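Local coordinates for dextranase (Pseudarthrobacter oxydans, PDB 6NZS), which catalyses the endohydrolysis of alpha-1,6-glucosidic linkages in dextran, as a glycoside hydrolase of family 49, at residues A509-G512 with S517-S520; D562-A565 with R571-F574; C448-S453 with M474-I479; A75-Q80 with G166-E171. All coordinates share one frame; numbering follows the deposited sequence.

Overall arrangement
Along the chain the contacts come in the order 4, 3, 1, 2. Interaction 4 packs the helix 76-81 against strand 168-169 inside the N-terminal Ig-like domain, while the others belong to the parallel beta-solenoid. Interaction 3 lies inside the coil between strands 450-452 and 469-482. Interaction 1 joins the end of strand 509-510 to the loop before strand 521-524, and interaction 2 joins two parts of the loop between strands 555-556 and 582-585; their centres are 12 Å apart and they touch directly, Arg571 NE bonding to Gln518 OE1. Interaction 4 stands about 31 Å from interaction 2, centre to centre. They sample the solenoid core, the loops beside its last strands and the N-terminal domain packed against it.

Interaction 1 of 4, residues A509-G512 with S517-S520; sequences AWNG and SQVS
Gln518 sends its amide nitrogen to both oxygens of Asn511. NE2 lies 2.9 Å from the backbone O of Asn511 and 2.9 Å from its side-chain OD1, with the second bond the straighter (N-H...O angle 153° against 131°). Both acceptors lie almost exactly in the plane of the Gln518 amide, so each can be served by its own N-H. Seen from the acceptors the fit is less regular, for the nitrogen stands above both carbonyl planes, and the two side-chain amides are turned 37° against each other. Beside these two bonds, CB of Trp510 rests 3.6 Å from the same NE2, and the indole plane is inclined to the amide that passes it. Gln518 spans the gap with an extended chain beyond CG, which carries the amide to the turn that follows strand 509-510. Its OE1 accepts from Arg571 NE, fixing which end of the amide is nitrogen. Asn511 OD1 also accepts from the backbone N of Leu513, closing an Asx turn, so two donors grip it, and Trp510 NE1 donates to Leu569 O. The buried Gln518 amide thus has partners at both ends: its nitrogen ties down the loop 511-520, while its oxygen meets an arginine whose positive charge would be expected to polarise the amide and strengthen the N-H donors.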
loop_
_atom_site.group_PDB
_atom_site.type_symbol
_atom_site.label_atom_id
_atom_site.label_comp_id
_atom_site.label_asym_id
_atom_site.label_seq_id
_atom_site.Cartn_x
_atom_site.Cartn_y
_atom_site.Cartn_z
ATOM N N ALA A 509 5.075 17.137 -10.618
ATOM C CA ALA A 509 6.272 17.399 -11.405
ATOM C C ALA A 509 6.823 16.081 -11.920
ATOM O O ALA A 509 6.573 15.016 -11.347
ATOM C CB ALA A 509 7.345 18.102 -10.559
ATOM N N TRP A 510 7.580 16.167 -13.012
ATOM C CA TRP A 510 8.416 15.038 -13.400
ATOM C C TRP A 510 9.736 15.093 -12.645
ATOM O O TRP A 510 10.177 16.146 -12.177
ATOM C CB TRP A 510 8.717 15.062 -14.901
ATOM C CG TRP A 510 7.501 15.029 -15.771
ATOM C CD1 TRP A 510 7.149 15.954 -16.716
ATOM C CD2 TRP A 510 6.489 14.013 -15.802
ATOM N NE1 TRP A 510 5.968 15.586 -17.320
ATOM C CE2 TRP A 510 5.544 14.399 -16.779
ATOM C CE3 TRP A 510 6.285 12.825 -15.094
ATOM C CZ2 TRP A 510 4.402 13.637 -17.058
ATOM C CZ3 TRP A 510 5.155 12.068 -15.371
ATOM C CH2 TRP A 510 4.227 12.476 -16.347
ATOM N N ASN A 511 10.385 13.939 -12.548
ATOM C CA ASN A 511 11.681 13.850 -11.886
ATOM C C ASN A 511 12.808 14.275 -12.835
ATOM O O ASN A 511 12.580 14.764 -13.947
ATOM C CB ASN A 511 11.867 12.469 -11.263
ATOM C CG ASN A 511 11.951 11.347 -12.301
ATOM O OD1 ASN A 511 12.302 11.569 -13.461
ATOM N ND2 ASN A 511 11.631 10.130 -11.874
ATOM N N GLY A 512 14.050 14.098 -12.396
ATOM C CA GLY A 512 15.209 14.543 -13.146
ATOM C C GLY A 512 15.737 13.615 -14.227
ATOM O O GLY A 512 16.802 13.887 -14.798
ATOM N N SER A 517 12.939 8.635 -20.609
ATOM C CA SER A 517 12.649 7.687 -19.542
ATOM C C SER A 517 11.297 7.938 -18.904
ATOM O O SER A 517 10.851 7.124 -18.088
ATOM C CB SER A 517 13.709 7.780 -18.437
ATOM O OG SER A 517 15.013 7.541 -18.936
ATOM N N GLN A 518 10.662 9.059 -19.232
ATOM C CA GLN A 518 9.404 9.474 -18.631
ATOM C C GLN A 518 8.222 9.248 -19.556
ATOM O O GLN A 518 7.113 9.710 -19.259
ATOM C CB GLN A 518 9.504 10.949 -18.245
ATOM C CG GLN A 518 10.644 11.199 -17.276
ATOM C CD GLN A 518 10.917 12.661 -17.030
ATOM O OE1 GLN A 518 10.681 13.517 -17.893
ATOM N NE2 GLN A 518 11.438 12.965 -15.843
ATOM N N VAL A 519 8.428 8.511 -20.648
ATOM C CA VAL A 519 7.410 8.394 -21.682
ATOM C C VAL A 519 6.229 7.569 -21.190
ATOM O O VAL A 519 6.377 6.626 -20.403
ATOM C CB VAL A 519 8.043 7.771 -22.940
ATOM C CG1 VAL A 519 8.397 6.307 -22.709
ATOM C CG2 VAL A 519 7.114 7.913 -24.146
ATOM N N SER A 520 5.042 7.939 -21.654
ATOM C CA SER A 520 3.849 7.116 -21.506
ATOM C C SER A 520 3.615 6.348 -22.803
ATOM O O SER A 520 3.858 6.876 -23.892
ATOM C CB SER A 520 2.641 7.990 -21.179
ATOM O OG SER A 520 2.666 8.387 -19.811
#

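Interaction 2 of 4, residues D562-A565 with R571-F574; sequences DNWA and RIGF
The carbonyl oxygen of Trp564 accepts the backbone N-H of Ile572 at 2.9 Å, in the carbonyl plane and with an N-H...O angle of 152°. The side chain of Ile572 leans over the same oxygen: its CB is 3.1 Å from Trp564 O, and CG1 follows at 3.5 Å, so one polar atom is bonded by the backbone and covered by hydrocarbon. A second backbone approach lies alongside, where Ala565 CA lies 3.5 Å from Ile572 O in a bent CA-H...O contact. The indole adds a looser apolar contact, Trp564 CE3 to Ile572 CB at 4.2 Å, the two side chains crossing at about a right angle. With chi1 at 60°, Trp564 CG sits between its own backbone N and carbonyl carbon, and the indole swings back beside the chain; CB of Ala565 lies over one face, toward the rim. On the other segment Ile572 packs on the residue two further along, CG2 standing 3.4 Å above the centre of the Phe574 ring. Asn563 ties this part of the loop back to strand 555-556, its ND2 donating to Glu555 OE2 and Val556 O. Aromatic rings gather outside the two segments: Trp564 meets Trp579 and Trp582, and Phe574 meets Trp582 edge-to-face. The whole lies in the long loop between strands 555-556 and 582-585, with Ile572 reaching Leu547 and Tyr550 of strand 545-552 and residues 571 and 573 bonded through their backbones to Ser520, just before strand 521-524.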
loop_
_atom_site.group_PDB
_atom_site.type_symbol
_atom_site.label_atom_id
_atom_site.label_comp_id
_atom_site.label_asym_id
_atom_site.label_seq_id
_atom_site.Cartn_x
_atom_site.Cartn_y
_atom_site.Cartn_z
ATOM N N ASP A 562 -0.805 21.371 -27.990
ATOM C CA ASP A 562 0.616 21.281 -28.339
ATOM C C ASP A 562 1.512 21.108 -27.108
ATOM O O ASP A 562 2.653 21.575 -27.080
ATOM C CB ASP A 562 1.064 22.473 -29.196
ATOM C CG ASP A 562 2.345 22.198 -29.966
ATOM O OD1 ASP A 562 2.610 21.025 -30.308
ATOM O OD2 ASP A 562 3.090 23.166 -30.232
ATOM N N ASN A 563 1.009 20.424 -26.075
ATOM C CA ASN A 563 1.786 20.178 -24.865
ATOM C C ASN A 563 1.745 18.711 -24.448
ATOM O O ASN A 563 2.001 18.399 -23.279
ATOM C CB ASN A 563 1.311 21.076 -23.717
ATOM C CG ASN A 563 -0.104 20.749 -23.267
ATOM O OD1 ASN A 563 -0.774 19.915 -23.875
ATOM N ND2 ASN A 563 -0.557 21.387 -22.196
ATOM N N TRP A 564 1.436 17.802 -25.378
ATOM C CA TRP A 564 1.117 16.420 -25.038
ATOM C C TRP A 564 2.194 15.407 -25.395
ATOM O O TRP A 564 2.232 14.339 -24.778
ATOM C CB TRP A 564 -0.207 15.989 -25.708
ATOM C CG TRP A 564 -0.151 16.067 -27.206
ATOM C CD1 TRP A 564 -0.500 17.131 -27.982
ATOM C CD2 TRP A 564 0.319 15.052 -28.098
ATOM N NE1 TRP A 564 -0.283 16.839 -29.309
ATOM C CE2 TRP A 564 0.221 15.570 -29.409
ATOM C CE3 TRP A 564 0.798 13.751 -27.922
ATOM C CZ2 TRP A 564 0.594 14.832 -30.532
ATOM C CZ3 TRP A 564 1.176 13.024 -29.036
ATOM C CH2 TRP A 564 1.072 13.568 -30.326
ATOM N N ALA A 565 3.054 15.691 -26.374
ATOM C CA ALA A 565 3.861 14.643 -26.987
ATOM C C ALA A 565 5.039 14.229 -26.098
ATOM O O ALA A 565 5.251 14.763 -25.001
ATOM C CB ALA A 565 4.287 15.055 -28.396
ATOM N N ARG A 571 4.440 14.113 -22.080
ATOM C CA ARG A 571 5.292 12.933 -22.217
ATOM C C ARG A 571 4.561 11.755 -22.868
ATOM O O ARG A 571 4.931 10.597 -22.663
ATOM C CB ARG A 571 5.925 12.504 -20.885
ATOM C CG ARG A 571 6.689 13.597 -20.126
ATOM C CD ARG A 571 8.035 13.938 -20.781
ATOM N NE ARG A 571 8.950 14.570 -19.822
ATOM C CZ ARG A 571 9.036 15.880 -19.609
ATOM N NH1 ARG A 571 8.265 16.733 -20.268
ATOM N NH2 ARG A 571 9.900 16.345 -18.716
ATOM N N ILE A 572 3.532 12.021 -23.669
ATOM C CA ILE A 572 2.720 10.949 -24.245
ATOM C C ILE A 572 3.390 10.442 -25.517
ATOM O O ILE A 572 3.467 11.164 -26.516
ATOM C CB ILE A 572 1.278 11.399 -24.502
ATOM C CG1 ILE A 572 0.556 11.658 -23.181
ATOM C CG2 ILE A 572 0.517 10.347 -25.319
ATOM C CD1 ILE A 572 -0.800 12.339 -23.343
ATOM N N GLY A 573 3.866 9.196 -25.475
ATOM C CA GLY A 573 4.506 8.535 -26.602
ATOM C C GLY A 573 3.718 7.328 -27.081
ATOM O O GLY A 573 4.285 6.283 -27.410
ATOM N N PHE A 574 2.397 7.475 -27.101
ATOM C CA PHE A 574 1.517 6.414 -27.576
ATOM C C PHE A 574 1.805 6.119 -29.049
ATOM O O PHE A 574 2.202 7.002 -29.813
ATOM C CB PHE A 574 0.062 6.871 -27.426
ATOM C CG PHE A 574 -0.401 7.054 -25.984
ATOM C CD1 PHE A 574 0.373 6.630 -24.904
ATOM C CD2 PHE A 574 -1.635 7.634 -25.727
ATOM C CE1 PHE A 574 -0.085 6.794 -23.596
ATOM C CE2 PHE A 574 -2.092 7.812 -24.434
ATOM C CZ PHE A 574 -1.314 7.386 -23.360
#

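Interaction 3 of 4, residues C448-S453 with M474-I479; sequences CILNSS and MRFENI
Leu450 and Phe476 both place CG beside the backbone N and anti to the carbonyl carbon (both chi1 near -58°), and from their separate strands the two side chains then come at each other from opposite directions. Phe476 offers a face: CD2 of Leu450 stands over the centre of the ring, 3.9 Å from its centroid and 13° off the normal, in a CH-pi contact. The other branch of Leu450 serves a second partner, CD1 meeting Ile479 CD1 tip to tip at 4.1 Å. A leucine chi2 of 109° lies away from the usual staggered values, and this rotation shares the two methyls between ring and isoleucine. Ile479 has an extended chain that carries CD1 to Leu450, while its CG2 touches Ile449 CG2 at 3.9 Å as these two side chains slide past each other. The contact is therefore wholly apolar and buried. On strand 469-482 the alternate residues turn the other way: Arg475 and Glu477 form a salt bridge, NE to OE1 at 3.3 Å, with the oxygen close to the guanidinium plane. Cys448, just ahead of the packed residues, is tied to Cys487 by a disulfide. Packing of apolar side chains from different faces across the interior is characteristic of parallel beta-solenoids. Here it joins two faces: strand 450-452 runs between 414-415 and 489-493 in one parallel sheet, while strand 469-482 pairs with 423-435 and 495-507 in another, Phe476 also touching Val428.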
loop_
_atom_site.group_PDB
_atom_site.type_symbol
_atom_site.label_atom_id
_atom_site.label_comp_id
_atom_site.label_asym_id
_atom_site.label_seq_id
_atom_site.Cartn_x
_atom_site.Cartn_y
_atom_site.Cartn_z
ATOM N N CYS A 448 5.252 3.372 -13.743
ATOM C CA CYS A 448 4.345 4.509 -13.908
ATOM C C CYS A 448 3.179 4.455 -12.932
ATOM O O CYS A 448 2.990 3.462 -12.223
ATOM C CB CYS A 448 3.804 4.658 -15.338
ATOM S SG CYS A 448 5.038 4.598 -16.650
ATOM N N ILE A 449 2.380 5.520 -12.904
ATOM C CA ILE A 449 1.216 5.549 -12.022
ATOM C C ILE A 449 0.203 4.478 -12.423
ATOM O O ILE A 449 -0.319 3.749 -11.572
ATOM C CB ILE A 449 0.606 6.962 -11.992
ATOM C CG1 ILE A 449 1.653 8.000 -11.552
ATOM C CG2 ILE A 449 -0.616 6.987 -11.083
ATOM C CD1 ILE A 449 2.192 7.800 -10.132
ATOM N N LEU A 450 -0.096 4.369 -13.721
ATOM C CA LEU A 450 -1.026 3.370 -14.249
ATOM C C LEU A 450 -0.312 2.469 -15.253
ATOM O O LEU A 450 0.490 2.941 -16.065
ATOM C CB LEU A 450 -2.237 4.047 -14.908
ATOM C CG LEU A 450 -3.057 4.949 -13.987
ATOM C CD1 LEU A 450 -2.860 6.418 -14.338
ATOM C CD2 LEU A 450 -4.534 4.558 -14.050
ATOM N N ASN A 451 -0.622 1.169 -15.225
ATOM C CA ASN A 451 0.183 0.217 -15.981
ATOM C C ASN A 451 -0.619 -1.026 -16.332
ATOM O O ASN A 451 -1.352 -1.559 -15.499
ATOM C CB ASN A 451 1.398 -0.162 -15.123
ATOM C CG ASN A 451 2.399 -1.078 -15.815
ATOM O OD1 ASN A 451 2.908 -1.996 -15.176
ATOM N ND2 ASN A 451 2.723 -0.816 -17.083
ATOM N N SER A 452 -0.461 -1.468 -17.576
ATOM C CA SER A 452 -0.683 -2.855 -17.982
ATOM C C SER A 452 0.685 -3.381 -18.399
ATOM O O SER A 452 1.146 -3.123 -19.517
ATOM C CB SER A 452 -1.675 -2.957 -19.133
ATOM O OG SER A 452 -1.655 -4.283 -19.671
ATOM N N SER A 453 1.349 -4.087 -17.491
ATOM C CA SER A 453 2.652 -4.649 -17.809
ATOM C C SER A 453 2.523 -5.712 -18.896
ATOM O O SER A 453 1.469 -6.341 -19.067
ATOM C CB SER A 453 3.277 -5.275 -16.563
ATOM O OG SER A 453 4.576 -5.790 -16.847
ATOM N N MET A 474 -13.222 0.686 -17.139
ATOM C CA MET A 474 -12.470 0.963 -15.923
ATOM C C MET A 474 -12.308 2.467 -15.830
ATOM O O MET A 474 -11.814 3.098 -16.772
ATOM C CB MET A 474 -11.106 0.279 -15.952
ATOM C CG MET A 474 -11.181 -1.205 -16.240
ATOM S SD MET A 474 -9.807 -2.106 -15.507
ATOM C CE MET A 474 -8.438 -1.365 -16.367
ATOM N N ARG A 475 -12.736 3.035 -14.710
ATOM C CA ARG A 475 -12.691 4.472 -14.486
ATOM C C ARG A 475 -11.851 4.771 -13.254
ATOM O O ARG A 475 -12.082 4.206 -12.179
ATOM C CB ARG A 475 -14.101 5.046 -14.302
ATOM C CG ARG A 475 -14.136 6.560 -14.124
ATOM C CD ARG A 475 -15.570 7.078 -14.196
ATOM N NE ARG A 475 -15.651 8.534 -14.109
ATOM C CZ ARG A 475 -15.808 9.342 -15.154
ATOM N NH1 ARG A 475 -15.904 8.839 -16.379
ATOM N NH2 ARG A 475 -15.875 10.660 -14.975
ATOM N N PHE A 476 -10.874 5.655 -13.418
ATOM C CA PHE A 476 -10.005 6.104 -12.336
ATOM C C PHE A 476 -10.205 7.609 -12.243
ATOM O O PHE A 476 -9.823 8.337 -13.164
ATOM C CB PHE A 476 -8.543 5.792 -12.660
ATOM C CG PHE A 476 -8.278 4.344 -12.939
ATOM C CD1 PHE A 476 -8.375 3.842 -14.224
ATOM C CD2 PHE A 476 -7.933 3.480 -11.916
ATOM C CE1 PHE A 476 -8.134 2.497 -14.487
ATOM C CE2 PHE A 476 -7.701 2.144 -12.165
ATOM C CZ PHE A 476 -7.797 1.644 -13.444
ATOM N N GLU A 477 -10.798 8.083 -11.153
ATOM C CA GLU A 477 -11.118 9.501 -11.013
ATOM C C GLU A 477 -10.454 10.056 -9.767
ATOM O O GLU A 477 -10.708 9.568 -8.658
ATOM C CB GLU A 477 -12.630 9.743 -10.963
ATOM C CG GLU A 477 -12.966 11.210 -10.755
ATOM C CD GLU A 477 -14.370 11.587 -11.182
ATOM O OE1 GLU A 477 -15.086 10.723 -11.726
ATOM O OE2 GLU A 477 -14.744 12.762 -10.974
ATOM N N ASN A 478 -9.635 11.098 -9.960
ATOM C CA ASN A 478 -8.843 11.765 -8.931
ATOM C C ASN A 478 -7.676 10.884 -8.509
ATOM O O ASN A 478 -7.812 10.036 -7.624
ATOM C CB ASN A 478 -9.693 12.229 -7.738
ATOM C CG ASN A 478 -10.837 13.121 -8.159
ATOM O OD1 ASN A 478 -10.743 13.838 -9.154
ATOM N ND2 ASN A 478 -11.928 13.074 -7.409
ATOM N N ILE A 479 -6.536 11.064 -9.166
ATOM C CA ILE A 479 -5.283 10.434 -8.770
ATOM C C ILE A 479 -4.299 11.575 -8.583
ATOM O O ILE A 479 -3.776 12.127 -9.561
ATOM C CB ILE A 479 -4.764 9.427 -9.798
ATOM C CG1 ILE A 479 -5.825 8.382 -10.165
ATOM C CG2 ILE A 479 -3.511 8.752 -9.241
ATOM C CD1 ILE A 479 -5.382 7.457 -11.302
#

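Interaction 4 of 4, residues A75-Q80 with G166-E171; sequences AEFSSQ and GKLTTE
Phe77 presses the face of its ring on Leu168, whose CB lies 3.7 Å from the ring centroid, 22° off the normal, in a CH-pi contact. This is the tight part: CB approaches Phe77 CD1 to 3.5 Å, and Leu168 CD1 extends the cover across the ring to CD2 at 3.8 Å, the two side chains crossing at about a right angle. With chi1 of 174°, Phe77 CG is trans to the backbone nitrogen, which carries the ring out from the helix to the strand. Toward the solvent side the packing thins. Thr170 brings its backbone N to the ring edge, 4.0 Å from Phe77 CE1, and its CG2 keeps 4.1 Å from the same carbon; Thr170 itself is exposed. An ST turn shapes this end, Thr169 OG1 accepting from Glu171 N at 3.1 Å. At the start of the helix, Ala75 O takes both Ser79 N and Ser78 OG. Salt bridges flank the contact, Glu76 to Lys66 and Lys167 to Glu72. Within the Ig-like domain the contact lays helix 76-81 against strand 168-169, which pairs antiparallel with strand 154-159, where Phe77 also touches Tyr155 and Ala157; Leu168 reaches Ile178 of strand 176-192.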
loop_
_atom_site.group_PDB
_atom_site.type_symbol
_atom_site.label_atom_id
_atom_site.label_comp_id
_atom_site.label_asym_id
_atom_site.label_seq_id
_atom_site.Cartn_x
_atom_site.Cartn_y
_atom_site.Cartn_z
ATOM N N ALA A 75 15.364 -4.089 -0.848
ATOM C CA ALA A 75 15.544 -3.246 0.325
ATOM C C ALA A 75 16.922 -2.613 0.390
ATOM O O ALA A 75 17.255 -1.999 1.409
ATOM C CB ALA A 75 15.279 -4.053 1.599
ATOM N N GLU A 76 17.717 -2.718 -0.677
ATOM C CA GLU A 76 19.096 -2.240 -0.626
ATOM C C GLU A 76 19.167 -0.741 -0.364
ATOM O O GLU A 76 19.863 -0.300 0.559
ATOM C CB GLU A 76 19.833 -2.609 -1.911
ATOM C CG GLU A 76 20.253 -4.074 -1.987
ATOM C CD GLU A 76 19.102 -5.024 -2.294
ATOM O OE1 GLU A 76 18.093 -4.591 -2.897
ATOM O OE2 GLU A 76 19.212 -6.208 -1.929
ATOM N N PHE A 77 18.474 0.070 -1.173
ATOM C CA PHE A 77 18.562 1.515 -0.974
ATOM C C PHE A 77 18.002 1.918 0.380
ATOM O O PHE A 77 18.618 2.697 1.114
ATOM C CB PHE A 77 17.832 2.294 -2.067
ATOM C CG PHE A 77 17.797 3.783 -1.799
ATOM C CD1 PHE A 77 18.964 4.528 -1.863
ATOM C CD2 PHE A 77 16.613 4.429 -1.452
ATOM C CE1 PHE A 77 18.959 5.891 -1.603
ATOM C CE2 PHE A 77 16.605 5.801 -1.192
ATOM C CZ PHE A 77 17.776 6.529 -1.267
ATOM N N SER A 78 16.821 1.403 0.729
ATOM C CA SER A 78 16.212 1.807 1.993
ATOM C C SER A 78 17.106 1.453 3.179
ATOM O O SER A 78 17.271 2.254 4.104
ATOM C CB SER A 78 14.832 1.181 2.136
ATOM O OG SER A 78 14.907 -0.226 2.206
ATOM N N SER A 79 17.718 0.270 3.153
ATOM C CA SER A 79 18.634 -0.129 4.217
ATOM C C SER A 79 19.870 0.765 4.252
ATOM O O SER A 79 20.262 1.262 5.316
ATOM C CB SER A 79 19.024 -1.593 4.013
ATOM O OG SER A 79 19.938 -2.023 5.005
ATOM N N GLN A 80 20.485 0.999 3.090
ATOM C CA GLN A 80 21.744 1.737 3.049
ATOM C C GLN A 80 21.552 3.218 3.343
ATOM O O GLN A 80 22.448 3.852 3.910
ATOM C CB GLN A 80 22.433 1.494 1.706
ATOM C CG GLN A 80 22.874 0.039 1.560
ATOM C CD GLN A 80 23.468 -0.277 0.204
ATOM O OE1 GLN A 80 24.168 0.545 -0.390
ATOM N NE2 GLN A 80 23.200 -1.480 -0.292
ATOM N N GLY A 166 20.313 2.519 -13.641
ATOM C CA GLY A 166 20.684 3.362 -12.534
ATOM C C GLY A 166 20.468 2.661 -11.211
ATOM O O GLY A 166 19.916 1.561 -11.120
ATOM N N LYS A 167 20.930 3.329 -10.159
ATOM C CA LYS A 167 20.750 2.891 -8.785
ATOM C C LYS A 167 20.428 4.123 -7.959
ATOM O O LYS A 167 20.894 5.225 -8.262
ATOM C CB LYS A 167 22.032 2.258 -8.219
ATOM C CG LYS A 167 22.443 0.959 -8.899
ATOM C CD LYS A 167 21.753 -0.236 -8.265
ATOM C CE LYS A 167 21.797 -1.463 -9.172
ATOM N NZ LYS A 167 20.712 -2.430 -8.838
ATOM N N LEU A 168 19.626 3.935 -6.916
ATOM C CA LEU A 168 19.322 5.048 -6.030
ATOM C C LEU A 168 20.484 5.326 -5.080
ATOM O O LEU A 168 21.187 4.417 -4.629
ATOM C CB LEU A 168 18.048 4.784 -5.228
ATOM C CG LEU A 168 16.757 4.861 -6.036
ATOM C CD1 LEU A 168 15.593 4.640 -5.092
ATOM C CD2 LEU A 168 16.608 6.184 -6.760
ATOM N N THR A 169 20.674 6.604 -4.770
ATOM C CA THR A 169 21.703 7.044 -3.843
ATOM C C THR A 169 21.244 8.346 -3.207
ATOM O O THR A 169 20.399 9.063 -3.752
ATOM C CB THR A 169 23.038 7.241 -4.578
ATOM O OG1 THR A 169 24.031 7.719 -3.661
ATOM C CG2 THR A 169 22.870 8.255 -5.702
ATOM N N THR A 170 21.796 8.646 -2.034
ATOM C CA THR A 170 21.556 9.946 -1.427
ATOM C C THR A 170 22.555 10.997 -1.884
ATOM O O THR A 170 22.426 12.161 -1.494
ATOM C CB THR A 170 21.562 9.859 0.108
ATOM O OG1 THR A 170 22.808 9.315 0.540
ATOM C CG2 THR A 170 20.436 8.974 0.599
ATOM N N GLU A 171 23.550 10.611 -2.692
ATOM C CA GLU A 171 24.518 11.572 -3.213
ATOM C C GLU A 171 23.892 12.362 -4.356
ATOM O O GLU A 171 23.330 11.781 -5.292
ATOM C CB GLU A 171 25.807 10.871 -3.680
ATOM C CG GLU A 171 25.662 9.926 -4.864
ATOM C CD GLU A 171 26.981 9.456 -5.481
ATOM O OE1 GLU A 171 26.942 8.890 -6.616
ATOM O OE2 GLU A 171 28.042 9.638 -4.824
#